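Lmo1499 protein (Listeria monocytogenes, PDB 4IIW) probably acts as a membrane-anchored lytic transglycosylase that cuts nascent peptidoglycan strands internally and so ends their elongation. Local coordinates at residues Pro260-Ala265 / Leu278-Pro283; Ser167-Leu172 / Ser282-Tyr287; Met254-Asp259 / Asn290-Gly295. All blocks are in the same frame, centred on the assembly; numbering follows the deposited sequence.

Contact 1: Pro260-Ala265 / Leu278-Pro283; sequences PTVLYA and LEVDSP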
loop_
_atom_site.group_PDB
_atom_site.type_symbol
_atom_site.label_atom_id
_atom_site.label_comp_id
_atom_site.label_asym_id
_atom_site.label_seq_id
_atom_site.Cartn_x
_atom_site.Cartn_y
_atom_site.Cartn_z
ATOM N N PRO B 260 -2.581 -49.849 20.124
ATOM C CA PRO B 260 -2.465 -49.691 18.690
ATOM C C PRO B 260 -3.506 -50.477 17.898
ATOM O O PRO B 260 -3.904 -50.026 16.811
ATOM C CB PRO B 260 -1.057 -50.212 18.404
ATOM C CG PRO B 260 -0.291 -49.865 19.599
ATOM C CD PRO B 260 -1.262 -50.070 20.752
ATOM N N THR B 261 -3.938 -51.636 18.409
ATOM C CA THR B 261 -4.939 -52.422 17.688
ATOM C C THR B 261 -6.286 -51.728 17.787
ATOM O O THR B 261 -7.086 -51.793 16.855
ATOM C CB THR B 261 -5.037 -53.911 18.149
ATOM O OG1 THR B 261 -5.525 -54.002 19.498
ATOM C CG2 THR B 261 -3.680 -54.610 18.011
ATOM N N VAL B 262 -6.535 -51.061 18.914
ATOM C CA VAL B 262 -7.771 -50.301 19.079
ATOM C C VAL B 262 -7.776 -49.111 18.098
ATOM O O VAL B 262 -8.768 -48.866 17.404
ATOM C CB VAL B 262 -7.950 -49.809 20.528
ATOM C CG1 VAL B 262 -9.094 -48.796 20.615
ATOM C CG2 VAL B 262 -8.184 -50.984 21.452
ATOM N N LEU B 263 -6.663 -48.388 18.033
ATOM C CA LEU B 263 -6.552 -47.252 17.126
ATOM C C LEU B 263 -6.718 -47.710 15.678
ATOM O O LEU B 263 -7.390 -47.051 14.886
ATOM C CB LEU B 263 -5.211 -46.521 17.304
ATOM C CG LEU B 263 -4.942 -45.845 18.657
ATOM C CD1 LEU B 263 -3.558 -45.226 18.661
ATOM C CD2 LEU B 263 -6.009 -44.795 19.005
ATOM N N TYR B 264 -6.108 -48.839 15.330
ATOM C CA TYR B 264 -6.237 -49.348 13.978
ATOM C C TYR B 264 -7.695 -49.725 13.694
ATOM O O TYR B 264 -8.188 -49.514 12.584
ATOM C CB TYR B 264 -5.315 -50.529 13.730
ATOM C CG TYR B 264 -5.439 -51.048 12.327
ATOM C CD1 TYR B 264 -4.783 -50.413 11.271
ATOM C CD2 TYR B 264 -6.231 -52.157 12.041
ATOM C CE1 TYR B 264 -4.901 -50.879 9.966
ATOM C CE2 TYR B 264 -6.358 -52.625 10.741
ATOM C CZ TYR B 264 -5.690 -51.985 9.710
ATOM O OH TYR B 264 -5.820 -52.453 8.437
ATOM N N ALA B 265 -8.378 -50.266 14.700
ATOM C CA ALA B 265 -9.790 -50.624 14.577
ATOM C C ALA B 265 -10.616 -49.409 14.154
ATOM O O ALA B 265 -11.509 -49.523 13.307
ATOM C CB ALA B 265 -10.314 -51.177 15.894
ATOM N N LEU B 278 -11.944 -47.815 23.642
ATOM C CA LEU B 278 -11.710 -49.185 24.121
ATOM C C LEU B 278 -12.953 -50.073 23.991
ATOM O O LEU B 278 -12.854 -51.303 24.047
ATOM C CB LEU B 278 -11.237 -49.175 25.582
ATOM C CG LEU B 278 -9.934 -48.415 25.875
ATOM C CD1 LEU B 278 -9.658 -48.359 27.378
ATOM C CD2 LEU B 278 -8.752 -49.027 25.124
ATOM N N GLU B 279 -14.115 -49.453 23.806
ATOM C CA GLU B 279 -15.361 -50.194 23.681
ATOM C C GLU B 279 -15.738 -50.491 22.214
ATOM O O GLU B 279 -16.658 -51.266 21.962
ATOM C CB GLU B 279 -16.491 -49.431 24.397
ATOM C CG GLU B 279 -17.773 -50.244 24.597
ATOM C CD GLU B 279 -18.908 -49.433 25.179
ATOM O OE1 GLU B 279 -18.665 -48.308 25.663
ATOM O OE2 GLU B 279 -20.055 -49.923 25.156
ATOM N N VAL B 280 -15.008 -49.907 21.255
ATOM C CA VAL B 280 -15.300 -50.091 19.815
ATOM C C VAL B 280 -15.519 -51.549 19.397
ATOM O O VAL B 280 -14.702 -52.425 19.697
ATOM C CB VAL B 280 -14.197 -49.531 18.933
ATOM C CG1 VAL B 280 -12.887 -50.255 19.199
ATOM C CG2 VAL B 280 -14.591 -49.676 17.475
ATOM N N ASP B 281 -16.618 -51.787 18.682
ATOM C CA ASP B 281 -16.988 -53.130 18.234
ATOM C C ASP B 281 -16.213 -53.475 16.985
ATOM O O ASP B 281 -16.526 -52.975 15.915
ATOM C CB ASP B 281 -18.503 -53.205 17.956
ATOM C CG ASP B 281 -18.966 -54.605 17.541
ATOM O OD1 ASP B 281 -18.147 -55.552 17.573
ATOM O OD2 ASP B 281 -20.161 -54.759 17.188
ATOM N N SER B 282 -15.199 -54.327 17.127
ATOM C CA SER B 282 -14.346 -54.735 15.999
ATOM C C SER B 282 -13.470 -55.922 16.372
ATOM O O SER B 282 -12.896 -55.949 17.460
ATOM C CB SER B 282 -13.430 -53.585 15.549
ATOM O OG SER B 282 -12.516 -54.006 14.539
ATOM N N PRO B 283 -13.341 -56.898 15.461
ATOM C CA PRO B 283 -12.494 -58.041 15.757
ATOM C C PRO B 283 -11.040 -57.623 16.028
ATOM O O PRO B 283 -10.295 -58.370 16.656
ATOM C CB PRO B 283 -12.590 -58.887 14.494
ATOM C CG PRO B 283 -13.820 -58.438 13.817
ATOM C CD PRO B 283 -13.991 -57.013 14.147
#

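Contact 2: Ser167-Leu172 / Ser282-Tyr287; sequences SIKHPL and SPYNTY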
loop_
_atom_site.group_PDB
_atom_site.type_symbol
_atom_site.label_atom_id
_atom_site.label_comp_id
_atom_site.label_asym_id
_atom_site.label_seq_id
_atom_site.Cartn_x
_atom_site.Cartn_y
_atom_site.Cartn_z
ATOM N N SER B 167 -13.077 -61.148 8.243
ATOM C CA SER B 167 -12.886 -60.199 9.345
ATOM C C SER B 167 -11.761 -59.177 9.153
ATOM O O SER B 167 -11.598 -58.286 9.981
ATOM C CB SER B 167 -12.623 -60.975 10.634
ATOM O OG SER B 167 -13.704 -61.847 10.934
ATOM N N ILE B 168 -10.989 -59.297 8.080
ATOM C CA ILE B 168 -9.886 -58.378 7.845
ATOM C C ILE B 168 -10.393 -57.086 7.247
ATOM O O ILE B 168 -11.216 -57.119 6.332
ATOM C CB ILE B 168 -8.863 -58.988 6.861
ATOM C CG1 ILE B 168 -8.191 -60.204 7.499
ATOM C CG2 ILE B 168 -7.827 -57.951 6.439
ATOM C CD1 ILE B 168 -7.230 -60.946 6.578
ATOM N N LYS B 169 -9.911 -55.947 7.741
ATOM C CA LYS B 169 -10.309 -54.662 7.153
ATOM C C LYS B 169 -9.703 -54.462 5.764
ATOM O O LYS B 169 -10.422 -54.178 4.811
ATOM C CB LYS B 169 -9.869 -53.483 8.004
ATOM C CG LYS B 169 -10.794 -53.067 9.094
ATOM C CD LYS B 169 -10.359 -51.666 9.534
ATOM C CE LYS B 169 -11.358 -50.960 10.396
ATOM N NZ LYS B 169 -10.846 -49.581 10.622
ATOM N N HIS B 170 -8.377 -54.580 5.666
ATOM C CA HIS B 170 -7.673 -54.380 4.397
ATOM C C HIS B 170 -6.725 -55.546 4.123
ATOM O O HIS B 170 -5.659 -55.639 4.698
ATOM C CB HIS B 170 -6.905 -53.056 4.425
ATOM C CG HIS B 170 -7.746 -51.880 4.818
ATOM N ND1 HIS B 170 -8.820 -51.450 4.066
ATOM C CD2 HIS B 170 -7.654 -51.029 5.866
ATOM C CE1 HIS B 170 -9.366 -50.398 4.645
ATOM N NE2 HIS B 170 -8.675 -50.117 5.737
ATOM N N PRO B 171 -7.103 -56.423 3.207
ATOM C CA PRO B 171 -6.351 -57.642 2.943
ATOM C C PRO B 171 -4.813 -57.559 2.964
ATOM O O PRO B 171 -4.185 -58.424 3.557
ATOM C CB PRO B 171 -6.851 -58.047 1.566
ATOM C CG PRO B 171 -8.246 -57.552 1.547
ATOM C CD PRO B 171 -8.208 -56.254 2.249
ATOM N N LEU B 172 -4.225 -56.533 2.350
ATOM C CA LEU B 172 -2.758 -56.433 2.256
ATOM C C LEU B 172 -2.113 -55.648 3.394
ATOM O O LEU B 172 -0.906 -55.354 3.365
ATOM C CB LEU B 172 -2.348 -55.857 0.889
ATOM C CG LEU B 172 -2.800 -56.695 -0.324
ATOM C CD1 LEU B 172 -2.541 -55.960 -1.627
ATOM C CD2 LEU B 172 -2.109 -58.046 -0.366
ATOM N N SER B 282 -15.199 -54.327 17.127
ATOM C CA SER B 282 -14.346 -54.735 15.999
ATOM C C SER B 282 -13.470 -55.922 16.372
ATOM O O SER B 282 -12.896 -55.949 17.460
ATOM C CB SER B 282 -13.430 -53.585 15.549
ATOM O OG SER B 282 -12.516 -54.006 14.539
ATOM N N PRO B 283 -13.341 -56.898 15.461
ATOM C CA PRO B 283 -12.494 -58.041 15.757
ATOM C C PRO B 283 -11.040 -57.623 16.028
ATOM O O PRO B 283 -10.295 -58.370 16.656
ATOM C CB PRO B 283 -12.590 -58.887 14.494
ATOM C CG PRO B 283 -13.820 -58.438 13.817
ATOM C CD PRO B 283 -13.991 -57.013 14.147
ATOM N N TYR B 284 -10.644 -56.444 15.550
ATOM C CA TYR B 284 -9.293 -55.941 15.792
ATOM C C TYR B 284 -9.074 -55.442 17.232
ATOM O O TYR B 284 -7.925 -55.312 17.675
ATOM C CB TYR B 284 -8.943 -54.848 14.775
ATOM C CG TYR B 284 -8.526 -55.433 13.449
ATOM C CD1 TYR B 284 -9.469 -55.849 12.521
ATOM C CD2 TYR B 284 -7.188 -55.601 13.144
ATOM C CE1 TYR B 284 -9.094 -56.409 11.323
ATOM C CE2 TYR B 284 -6.795 -56.157 11.937
ATOM C CZ TYR B 284 -7.760 -56.565 11.025
ATOM O OH TYR B 284 -7.379 -57.116 9.827
ATOM N N ASN B 285 -10.167 -55.169 17.947
ATOM C CA ASN B 285 -10.101 -54.700 19.324
ATOM C C ASN B 285 -9.645 -55.794 20.294
ATOM O O ASN B 285 -10.450 -56.646 20.727
ATOM C CB ASN B 285 -11.465 -54.187 19.748
ATOM C CG ASN B 285 -11.464 -53.656 21.140
ATOM O OD1 ASN B 285 -10.430 -53.670 21.807
ATOM N ND2 ASN B 285 -12.624 -53.176 21.603
ATOM N N THR B 286 -8.365 -55.749 20.664
ATOM C CA THR B 286 -7.789 -56.758 21.555
ATOM C C THR B 286 -8.154 -56.576 23.025
ATOM O O THR B 286 -7.681 -57.322 23.876
ATOM C CB THR B 286 -6.277 -56.854 21.398
ATOM O OG1 THR B 286 -5.687 -55.563 21.628
ATOM C CG2 THR B 286 -5.931 -57.350 19.986
ATOM N N TYR B 287 -8.970 -55.569 23.322
ATOM C CA TYR B 287 -9.514 -55.397 24.661
ATOM C C TYR B 287 -10.803 -56.211 24.782
ATOM O O TYR B 287 -11.173 -56.627 25.878
ATOM C CB TYR B 287 -9.805 -53.929 24.959
ATOM C CG TYR B 287 -8.593 -53.145 25.386
ATOM C CD1 TYR B 287 -7.680 -52.673 24.454
ATOM C CD2 TYR B 287 -8.367 -52.866 26.732
ATOM C CE1 TYR B 287 -6.569 -51.955 24.848
ATOM C CE2 TYR B 287 -7.261 -52.141 27.137
ATOM C CZ TYR B 287 -6.363 -51.690 26.190
ATOM O OH TYR B 287 -5.256 -50.976 26.587
#

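Contact 3: Met254-Asp259 / Asn290-Gly295; sequences MRLQTD and NGLPPG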
loop_
_atom_site.group_PDB
_atom_site.type_symbol
_atom_site.label_atom_id
_atom_site.label_comp_id
_atom_site.label_asym_id
_atom_site.label_seq_id
_atom_site.Cartn_x
_atom_site.Cartn_y
_atom_site.Cartn_z
HETATM N N MSE B 254 -5.179 -64.722 28.146
HETATM C CA MSE B 254 -5.399 -63.350 28.548
HETATM C C MSE B 254 -5.429 -62.533 27.264
HETATM O O MSE B 254 -4.596 -62.749 26.381
HETATM C CB MSE B 254 -4.268 -62.869 29.447
HETATM C CG MSE B 254 -4.123 -63.629 30.748
HETATM SE SE MSE B 254 -2.563 -63.009 31.744
HETATM C CE MSE B 254 -2.923 -61.068 31.685
ATOM N N ARG B 255 -6.388 -61.615 27.142
ATOM C CA ARG B 255 -6.473 -60.765 25.947
ATOM C C ARG B 255 -5.220 -59.900 25.856
ATOM O O ARG B 255 -4.633 -59.563 26.883
ATOM C CB ARG B 255 -7.725 -59.903 25.990
ATOM C CG ARG B 255 -8.985 -60.727 26.003
ATOM C CD ARG B 255 -10.209 -59.886 26.094
ATOM N NE ARG B 255 -11.374 -60.744 26.212
ATOM C CZ ARG B 255 -12.613 -60.310 26.409
ATOM N NH1 ARG B 255 -12.863 -59.011 26.512
ATOM N NH2 ARG B 255 -13.605 -61.183 26.509
ATOM N N LEU B 256 -4.798 -59.554 24.639
ATOM C CA LEU B 256 -3.562 -58.770 24.455
ATOM C C LEU B 256 -3.682 -57.313 24.917
ATOM O O LEU B 256 -2.690 -56.720 25.331
ATOM C CB LEU B 256 -3.086 -58.842 23.008
ATOM C CG LEU B 256 -2.864 -60.261 22.467
ATOM C CD1 LEU B 256 -2.356 -60.200 21.035
ATOM C CD2 LEU B 256 -1.917 -61.076 23.352
ATOM N N GLN B 257 -4.890 -56.746 24.845
ATOM C CA GLN B 257 -5.152 -55.367 25.302
ATOM C C GLN B 257 -4.083 -54.362 24.850
ATOM O O GLN B 257 -3.558 -53.599 25.663
ATOM C CB GLN B 257 -5.290 -55.335 26.834
ATOM C CG GLN B 257 -6.524 -56.083 27.371
ATOM C CD GLN B 257 -6.577 -56.163 28.891
ATOM O OE1 GLN B 257 -5.560 -56.035 29.568
ATOM N NE2 GLN B 257 -7.769 -56.403 29.429
ATOM N N THR B 258 -3.778 -54.362 23.554
ATOM C CA THR B 258 -2.777 -53.463 23.004
ATOM C C THR B 258 -3.485 -52.311 22.262
ATOM O O THR B 258 -4.244 -52.547 21.313
ATOM C CB THR B 258 -1.760 -54.233 22.101
ATOM O OG1 THR B 258 -0.707 -53.356 21.684
ATOM C CG2 THR B 258 -2.425 -54.837 20.892
ATOM N N ASP B 259 -3.232 -51.074 22.723
ATOM C CA ASP B 259 -3.869 -49.844 22.190
ATOM C C ASP B 259 -3.780 -49.660 20.694
ATOM O O ASP B 259 -4.777 -49.325 20.056
ATOM C CB ASP B 259 -3.301 -48.573 22.861
ATOM C CG ASP B 259 -3.745 -48.417 24.303
ATOM O OD1 ASP B 259 -4.408 -49.336 24.836
ATOM O OD2 ASP B 259 -3.425 -47.372 24.909
ATOM N N ASN B 290 -10.140 -62.278 22.474
ATOM C CA ASN B 290 -8.915 -62.999 22.773
ATOM C C ASN B 290 -8.161 -63.296 21.477
ATOM O O ASN B 290 -8.713 -63.160 20.382
ATOM C CB ASN B 290 -9.200 -64.283 23.531
ATOM C CG ASN B 290 -9.721 -64.025 24.938
ATOM O OD1 ASN B 290 -10.923 -63.825 25.154
ATOM N ND2 ASN B 290 -8.815 -64.065 25.909
ATOM N N GLY B 291 -6.891 -63.672 21.595
ATOM C CA GLY B 291 -6.079 -64.012 20.425
ATOM C C GLY B 291 -5.475 -62.799 19.746
ATOM O O GLY B 291 -5.518 -61.685 20.263
ATOM N N LEU B 292 -4.852 -63.033 18.602
ATOM C CA LEU B 292 -4.304 -61.956 17.808
ATOM C C LEU B 292 -5.451 -61.382 17.001
ATOM O O LEU B 292 -6.482 -62.038 16.839
ATOM C CB LEU B 292 -3.249 -62.486 16.835
ATOM C CG LEU B 292 -1.896 -62.917 17.382
ATOM C CD1 LEU B 292 -1.046 -63.499 16.255
ATOM C CD2 LEU B 292 -1.201 -61.735 18.029
ATOM N N PRO B 293 -5.281 -60.161 16.477
ATOM C CA PRO B 293 -6.322 -59.639 15.595
ATOM C C PRO B 293 -6.328 -60.461 14.294
ATOM O O PRO B 293 -5.406 -61.245 14.065
ATOM C CB PRO B 293 -5.901 -58.199 15.331
ATOM C CG PRO B 293 -4.609 -57.979 16.056
ATOM C CD PRO B 293 -4.126 -59.268 16.609
ATOM N N PRO B 294 -7.342 -60.276 13.443
ATOM C CA PRO B 294 -7.483 -61.030 12.189
ATOM C C PRO B 294 -6.336 -60.865 11.185
ATOM O O PRO B 294 -6.208 -61.662 10.261
ATOM C CB PRO B 294 -8.786 -60.477 11.573
ATOM C CG PRO B 294 -9.450 -59.710 12.638
ATOM C CD PRO B 294 -8.380 -59.246 13.584
ATOM N N GLY B 295 -5.552 -59.807 11.340
ATOM C CA GLY B 295 -4.410 -59.541 10.481
ATOM C C GLY B 295 -3.537 -58.463 11.107
ATOM O O GLY B 295 -3.850 -57.949 12.183
HETATM O O HOH W 1 -6.545 -60.303 22.305
#

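Contact 1: Pro260-Ala265 / Leu278-Pro283
Val262 and Ala265, one helical turn apart on the short helix 259-265, form a small apolar contact with the loop that leaves helix 275-278, through Leu278, Val280 and Ser282. The two segments bury 204 Å² between them, summed over both sides, and no hydrogen bond crosses. Each methyl of Val262 has its own partner. CG1 lies anti to the backbone N (chi1 169°) and meets Val280 CG1 at 4.3 Å, whereas CG2, beside the backbone N, reaches Leu278 CD2 at 4.2 Å; the side chains of Val262 and Leu278 run at about a right angle to each other. Val280 CG1 also touches Ala265 CB at 4.3 Å, so this one methyl group lies against both helix residues. Further along, Ala265 CB approaches Ser282 OG at 3.8 Å, a contact between a methyl group and a hydroxyl. Within the YceG-like fold the chain thus leaves helix 259-265, makes an excursion of 12 residues, and packs the start of the next long loop back on that same helix. Backbone bonds from Tyr264 N to Pro260 O and from Ala265 N to Thr261 O, both 2.9 Å, confirm that the segment 260-265 is helical. Asn285 ND2 ties the loop to itself through Leu278 O and Val280 O. On helix 219-232, Pro260 touches Glu232, predicted to be important for catalysis, and the side chain of Val262 lies about 9 Å from that of Glu232.

Contact 2: Ser167-Leu172 / Ser282-Tyr287
The phenol of Tyr284 meets backbone rather than side-chain groups for the most part, with its edge set against the chain at Ser167-Lys169. Ser167 O lies near the ring plane, 3.4 Å from Tyr284 CE1, and Ile168 CA comes to the same edge at 3.4 Å from Tyr284 OH. The side chain of Ile168 adds its CG2 branch at 3.5 Å from that hydroxyl. Lys169 N approaches the ring obliquely, with CE1 of Tyr284 at 3.7 Å. Beside the ring, Ser167 CB packs on Pro283 CG at 4.2 Å.

The tyrosine is presented by a type I beta turn from Ser282 to Asn285, closed by Asn285 N to Ser282 O. Within it, Ser282 OG accepts from Tyr284 N at 3.2 Å with an N-H...O angle of 155°, forming an ST turn. Tyr284 CG stands anti to its carbonyl carbon, beside the backbone N (chi1 -80°), which directs the ring out of the turn toward the loop at 167-172. Pro293 and Pro294 also touch this ring, and Tyr264 meets it with planes about 55° apart. Lys169 carries its amine past the tyrosine to Ala265 O on helix 259-265.

With an aromatic C-H edge facing a carbonyl oxygen, the contact probably gains a little from electrostatics, and otherwise rests on van der Waals fit between two loops 110 residues apart in sequence.

Contact 3: Met254-Asp259 / Asn290-Gly295
Arg255 and Asn290 both place CG beside the backbone N, and from there the arginine runs extended to NE while the asparagine crosses it at about a right angle. The Asn290 amide lies against the aliphatic part of the arginine, its ND2 and CG being the atoms nearest Arg255 CG. Arg255 NE donates to Asn290 OD1 at 3.3 Å. The N-H points well at the oxygen (159°), which lies near the guanidinium plane, but the donor stands 59° above the amide's carbonyl plane; the two flat groups are turned 82° apart. The guanidinium is also held through NH1, which bonds to Tyr287 O.

A water bridges the backbones, accepting from Leu256 N at 3.0 Å and donating to Gly291 O at 2.7 Å. Alongside, Leu256 CD1 packs on Leu292 CD2 at 3.6 Å. Gly291 has a positive phi, a backbone conformation that glycine adopts readily.

The contact joins the link between helices 239-251 and 259-265 to the long loop before helix 302-309. Leu256 rests on Phe246 and Leu250 of helix 239-251, and both Leu256 and Leu292 touch Ile228 of helix 219-232, the helix that carries Glu232.

How the contacts relate
All three contacts lie on the same side of the chain's centre, with centres about 8 Å (contacts 1 and 2) or about 10 Å (the other pairs) apart. Each uses the long loop between helices 275-278 and 302-309. Contact 1 is nested within the excursion closed by contact 3, while contacts 2 and 3 alternate along the sequence; contacts 1 and 2 share Ser282 and Pro283. Probable hydrogen bonds link them: Thr261 OG1 with Thr286 OG1 at 2.6 Å, and Thr286 OG1 with Thr258 N at 3.0 Å. Contact 2 lies away from Glu232, whereas Thr258 OG1 hydrogen-bonds Glu232 OE2, placing contacts 1 and 3 beside the residue predicted to matter for catalysis.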